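Long-range contact in lombricine kinase (PDB 3JPZ), which probably transfers the gamma-phosphate of ATP reversibly to the guanidino group of lombricine, as a phosphagen kinase of the ATP:guanido phosphotransferase family: residues A[93-106]-A[328-341]. Sequence-based numbering, arbitrary orientation.
Sequences QPAPDLDASKLVGG and RLKKSEREFVQLLI
D97 and R334 form the charged centre where the linker 93-106, running from helix 73-83 toward strand 113-122, is laid over the start of helix 333-355. R334 NE reaches D97 OD2 at 2.9 Å in a nearly straight bond (170°), in the guanidinium plane but from above the carboxylate plane; K102 NZ salt-bridges the same oxygen from the opposite face. With CG of R334 anti to the backbone N (chi1 -175°), bends at chi2 and chi3 bring the guanidinium alongside E335, whose CG lies over one of its faces, while NE points at D97. A water joins D97 OD2, S332 OG and R334 NH2, while D97 OD1 closes an Asx turn with D99 N.

Amide and carboxylate side chains read backbone on both partners. Q93 OE1 accepts from K330 N at 2.7 Å on an in-plane lone pair, and Q93 NE2 donates to K331 O at 2.9 Å from above the carbonyl plane. E333 OE1 takes D97 N at 2.7 Å. Farther along the helix, Q338 pairs twice with one residue: its OE1 accepts from V104 N at 2.9 Å, and its NE2, also bonded to D342, meets V104 O at 3.1 Å within the amide plane. S332 and E335 add a capping box at the helix start.

Apolar contacts lie beneath: L103 CD1 meets V337 CG1 at 3.7 Å, with F237 of helix 233-252 touching both residues, and I341 CD1 packs on G106 CA. Side chains from both partners, bonding to backbone N-H and C=O groups, thus hold a largely irregular linker on a helix, as strand pairing would in a sheet.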
loop_
_atom_site.group_PDB
_atom_site.type_symbol
_atom_site.label_atom_id
_atom_site.label_comp_id
_atom_site.label_asym_id
_atom_site.label_seq_id
_atom_site.Cartn_x
_atom_site.Cartn_y
_atom_site.Cartn_z
ATOM N N GLN A 93 3.555 29.192 15.813
ATOM C CA GLN A 93 2.153 28.978 16.129
ATOM C C GLN A 93 1.835 29.551 17.506
ATOM O O GLN A 93 2.594 29.356 18.455
ATOM C CB GLN A 93 1.852 27.483 16.122
ATOM C CG GLN A 93 0.465 27.141 16.558
ATOM C CD GLN A 93 -0.565 27.593 15.551
ATOM O OE1 GLN A 93 -0.221 28.031 14.456
ATOM N NE2 GLN A 93 -1.831 27.485 15.911
ATOM N N PRO A 94 0.716 30.274 17.618
ATOM C CA PRO A 94 0.326 30.802 18.931
ATOM C C PRO A 94 0.146 29.681 19.943
ATOM O O PRO A 94 -0.182 28.565 19.548
ATOM C CB PRO A 94 -1.011 31.487 18.651
ATOM C CG PRO A 94 -0.980 31.812 17.194
ATOM C CD PRO A 94 -0.162 30.749 16.538
ATOM N N ALA A 95 0.371 29.968 21.221
ATOM C CA ALA A 95 0.148 28.977 22.258
ATOM C C ALA A 95 -1.256 28.431 22.084
ATOM O O ALA A 95 -2.117 29.111 21.534
ATOM C CB ALA A 95 0.295 29.597 23.622
ATOM N N PRO A 96 -1.494 27.198 22.549
ATOM C CA PRO A 96 -2.843 26.637 22.437
ATOM C C PRO A 96 -3.845 27.425 23.266
ATOM O O PRO A 96 -3.537 27.822 24.387
ATOM C CB PRO A 96 -2.691 25.222 23.006
ATOM C CG PRO A 96 -1.228 24.939 22.988
ATOM C CD PRO A 96 -0.549 26.250 23.157
ATOM N N ASP A 97 -5.027 27.656 22.708
ATOM C CA ASP A 97 -6.104 28.320 23.427
ATOM C C ASP A 97 -7.395 27.506 23.322
ATOM O O ASP A 97 -8.119 27.587 22.332
ATOM C CB ASP A 97 -6.326 29.720 22.869
ATOM C CG ASP A 97 -7.276 30.541 23.720
ATOM O OD1 ASP A 97 -7.782 30.012 24.728
ATOM O OD2 ASP A 97 -7.517 31.717 23.387
ATOM N N LEU A 98 -7.665 26.713 24.349
ATOM C CA LEU A 98 -8.877 25.910 24.415
ATOM C C LEU A 98 -9.893 26.535 25.364
ATOM O O LEU A 98 -10.662 25.826 26.013
ATOM C CB LEU A 98 -8.539 24.497 24.905
ATOM C CG LEU A 98 -7.464 23.774 24.106
ATOM C CD1 LEU A 98 -7.107 22.404 24.724
ATOM C CD2 LEU A 98 -7.928 23.624 22.660
ATOM N N ASP A 99 -9.894 27.862 25.452
ATOM C CA ASP A 99 -10.724 28.545 26.436
ATOM C C ASP A 99 -12.040 28.996 25.814
ATOM O O ASP A 99 -12.149 30.101 25.272
ATOM C CB ASP A 99 -9.978 29.727 27.053
ATOM C CG ASP A 99 -10.708 30.311 28.243
ATOM O OD1 ASP A 99 -11.860 29.896 28.492
ATOM O OD2 ASP A 99 -10.132 31.184 28.926
ATOM N N ALA A 100 -13.035 28.119 25.910
ATOM C CA ALA A 100 -14.362 28.366 25.369
ATOM C C ALA A 100 -14.991 29.642 25.909
ATOM O O ALA A 100 -15.673 30.350 25.173
ATOM C CB ALA A 100 -15.261 27.179 25.660
ATOM N N SER A 101 -14.773 29.934 27.188
ATOM C CA SER A 101 -15.344 31.137 27.799
ATOM C C SER A 101 -14.914 32.415 27.070
ATOM O O SER A 101 -15.575 33.449 27.176
ATOM C CB SER A 101 -14.968 31.226 29.284
ATOM O OG SER A 101 -13.637 31.680 29.472
ATOM N N LYS A 102 -13.811 32.339 26.330
ATOM C CA LYS A 102 -13.294 33.490 25.582
ATOM C C LYS A 102 -14.086 33.746 24.298
ATOM O O LYS A 102 -13.852 34.730 23.597
ATOM C CB LYS A 102 -11.814 33.291 25.229
ATOM C CG LYS A 102 -10.866 33.366 26.416
ATOM C CD LYS A 102 -9.445 32.955 26.035
ATOM C CE LYS A 102 -8.678 34.083 25.350
ATOM N NZ LYS A 102 -7.203 33.844 25.345
ATOM N N LEU A 103 -15.031 32.865 24.000
ATOM C CA LEU A 103 -15.760 32.931 22.742
ATOM C C LEU A 103 -16.868 33.967 22.770
ATOM O O LEU A 103 -17.461 34.239 23.811
ATOM C CB LEU A 103 -16.363 31.568 22.402
ATOM C CG LEU A 103 -15.385 30.495 21.944
ATOM C CD1 LEU A 103 -16.125 29.197 21.672
ATOM C CD2 LEU A 103 -14.637 30.952 20.706
ATOM N N VAL A 104 -17.152 34.525 21.603
ATOM C CA VAL A 104 -18.194 35.529 21.460
ATOM C C VAL A 104 -19.244 35.020 20.489
ATOM O O VAL A 104 -18.932 34.744 19.331
ATOM C CB VAL A 104 -17.614 36.855 20.930
ATOM C CG1 VAL A 104 -18.723 37.890 20.721
ATOM C CG2 VAL A 104 -16.553 37.380 21.889
ATOM N N GLY A 105 -20.481 34.875 20.967
ATOM C CA GLY A 105 -21.603 34.514 20.113
ATOM C C GLY A 105 -21.607 33.077 19.614
ATOM O O GLY A 105 -22.141 32.783 18.542
ATOM N N GLY A 106 -21.041 32.170 20.401
ATOM C CA GLY A 106 -20.904 30.785 19.976
ATOM C C GLY A 106 -22.169 29.942 20.012
ATOM O O GLY A 106 -22.090 28.728 20.171
ATOM N N ARG A 328 -5.149 26.133 9.593
ATOM C CA ARG A 328 -4.851 25.272 10.737
ATOM C C ARG A 328 -3.721 25.828 11.573
ATOM O O ARG A 328 -3.597 25.492 12.753
ATOM C CB ARG A 328 -4.458 23.880 10.256
ATOM C CG ARG A 328 -5.548 23.160 9.515
ATOM C CD ARG A 328 -6.633 22.677 10.446
ATOM N NE ARG A 328 -7.568 21.819 9.739
ATOM C CZ ARG A 328 -8.609 22.258 9.045
ATOM N NH1 ARG A 328 -8.873 23.556 8.975
ATOM N NH2 ARG A 328 -9.395 21.391 8.428
ATOM N N LEU A 329 -2.887 26.647 10.935
ATOM C CA LEU A 329 -1.795 27.362 11.576
ATOM C C LEU A 329 -2.152 28.833 11.693
ATOM O O LEU A 329 -3.043 29.312 10.996
ATOM C CB LEU A 329 -0.533 27.278 10.715
ATOM C CG LEU A 329 0.489 26.158 10.893
ATOM C CD1 LEU A 329 1.689 26.479 10.006
ATOM C CD2 LEU A 329 0.924 26.002 12.339
ATOM N N LYS A 330 -1.449 29.523 12.586
ATOM C CA LYS A 330 -1.373 30.991 12.640
ATOM C C LYS A 330 -2.431 31.611 13.553
ATOM O O LYS A 330 -2.269 32.728 14.043
ATOM C CB LYS A 330 -1.405 31.591 11.234
ATOM C CG LYS A 330 -0.099 31.378 10.479
ATOM C CD LYS A 330 -0.020 32.233 9.225
ATOM C CE LYS A 330 -0.358 31.440 7.979
ATOM N NZ LYS A 330 -0.427 32.310 6.768
ATOM N N LYS A 331 -3.510 30.875 13.771
ATOM C CA LYS A 331 -4.518 31.241 14.757
ATOM C C LYS A 331 -4.603 30.128 15.789
ATOM O O LYS A 331 -4.321 28.974 15.482
ATOM C CB LYS A 331 -5.879 31.439 14.080
ATOM C CG LYS A 331 -5.866 32.527 13.022
ATOM C CD LYS A 331 -7.229 32.731 12.405
ATOM C CE LYS A 331 -7.166 33.758 11.274
ATOM N NZ LYS A 331 -7.013 35.146 11.778
ATOM N N SER A 332 -4.992 30.468 17.008
ATOM C CA SER A 332 -5.161 29.456 18.039
ATOM C C SER A 332 -6.473 28.699 17.827
ATOM O O SER A 332 -7.267 29.047 16.954
ATOM C CB SER A 332 -5.150 30.086 19.428
ATOM O OG SER A 332 -6.333 30.835 19.645
ATOM N N GLU A 333 -6.684 27.661 18.628
ATOM C CA GLU A 333 -7.882 26.829 18.538
ATOM C C GLU A 333 -9.119 27.667 18.819
ATOM O O GLU A 333 -10.117 27.588 18.106
ATOM C CB GLU A 333 -7.810 25.682 19.543
ATOM C CG GLU A 333 -6.721 24.670 19.262
ATOM C CD GLU A 333 -5.399 25.031 19.896
ATOM O OE1 GLU A 333 -5.299 26.127 20.480
ATOM O OE2 GLU A 333 -4.456 24.214 19.810
ATOM N N ARG A 334 -9.032 28.478 19.867
ATOM C CA ARG A 334 -10.119 29.361 20.246
ATOM C C ARG A 334 -10.388 30.353 19.121
ATOM O O ARG A 334 -11.531 30.608 18.783
ATOM C CB ARG A 334 -9.791 30.079 21.553
ATOM C CG ARG A 334 -10.911 30.946 22.100
ATOM C CD ARG A 334 -10.889 32.340 21.514
ATOM N NE ARG A 334 -9.614 32.996 21.771
ATOM C CZ ARG A 334 -9.313 34.242 21.420
ATOM N NH1 ARG A 334 -10.199 35.002 20.792
ATOM N NH2 ARG A 334 -8.114 34.727 21.704
ATOM N N GLU A 335 -9.331 30.885 18.520
ATOM C CA GLU A 335 -9.490 31.852 17.433
ATOM C C GLU A 335 -10.148 31.256 16.193
ATOM O O GLU A 335 -10.936 31.925 15.521
ATOM C CB GLU A 335 -8.143 32.469 17.054
ATOM C CG GLU A 335 -7.670 33.541 18.031
ATOM C CD GLU A 335 -6.349 34.176 17.625
ATOM O OE1 GLU A 335 -5.446 33.452 17.151
ATOM O OE2 GLU A 335 -6.212 35.405 17.790
ATOM N N PHE A 336 -9.829 30.006 15.882
ATOM C CA PHE A 336 -10.403 29.365 14.710
ATOM C C PHE A 336 -11.888 29.138 14.893
ATOM O O PHE A 336 -12.670 29.305 13.951
ATOM C CB PHE A 336 -9.704 28.042 14.411
ATOM C CG PHE A 336 -8.504 28.189 13.535
ATOM C CD1 PHE A 336 -7.271 27.735 13.947
ATOM C CD2 PHE A 336 -8.611 28.791 12.290
ATOM C CE1 PHE A 336 -6.165 27.866 13.133
ATOM C CE2 PHE A 336 -7.506 28.929 11.472
ATOM C CZ PHE A 336 -6.282 28.460 11.894
ATOM N N VAL A 337 -12.269 28.735 16.099
ATOM C CA VAL A 337 -13.670 28.611 16.458
ATOM C C VAL A 337 -14.364 29.964 16.332
ATOM O O VAL A 337 -15.514 30.028 15.908
ATOM C CB VAL A 337 -13.858 28.095 17.908
ATOM C CG1 VAL A 337 -15.335 27.956 18.231
ATOM C CG2 VAL A 337 -13.145 26.771 18.103
ATOM N N GLN A 338 -13.666 31.039 16.701
ATOM C CA GLN A 338 -14.237 32.380 16.607
ATOM C C GLN A 338 -14.389 32.797 15.153
ATOM O O GLN A 338 -15.371 33.452 14.781
ATOM C CB GLN A 338 -13.383 33.404 17.347
ATOM C CG GLN A 338 -14.055 34.754 17.415
ATOM C CD GLN A 338 -15.363 34.678 18.144
ATOM O OE1 GLN A 338 -15.403 34.262 19.295
ATOM N NE2 GLN A 338 -16.454 35.069 17.474
ATOM N N LEU A 339 -13.415 32.404 14.337
ATOM C CA LEU A 339 -13.443 32.684 12.906
ATOM C C LEU A 339 -14.619 31.965 12.254
ATOM O O LEU A 339 -15.261 32.498 11.350
ATOM C CB LEU A 339 -12.127 32.258 12.242
ATOM C CG LEU A 339 -12.137 32.297 10.707
ATOM C CD1 LEU A 339 -12.240 33.734 10.214
ATOM C CD2 LEU A 339 -10.905 31.623 10.137
ATOM N N LEU A 340 -14.900 30.752 12.718
ATOM C CA LEU A 340 -16.041 29.986 12.230
ATOM C C LEU A 340 -17.335 30.637 12.683
ATOM O O LEU A 340 -18.274 30.817 11.907
ATOM C CB LEU A 340 -15.999 28.551 12.756
ATOM C CG LEU A 340 -17.202 27.688 12.373
ATOM C CD1 LEU A 340 -17.130 27.272 10.919
ATOM C CD2 LEU A 340 -17.278 26.461 13.254
ATOM N N ILE A 341 -17.386 30.980 13.958
ATOM C CA ILE A 341 -18.530 31.691 14.503
ATOM C C ILE A 341 -18.822 32.936 13.659
ATOM O O ILE A 341 -19.939 33.138 13.218
ATOM C CB ILE A 341 -18.279 32.088 15.961
ATOM C CG1 ILE A 341 -18.236 30.842 16.838
ATOM C CG2 ILE A 341 -19.352 33.014 16.442
ATOM C CD1 ILE A 341 -17.749 31.088 18.233
HETATM O O HOH W 1 -5.894 32.735 21.722
HETATM O O HOH W 2 -13.122 34.586 20.995
#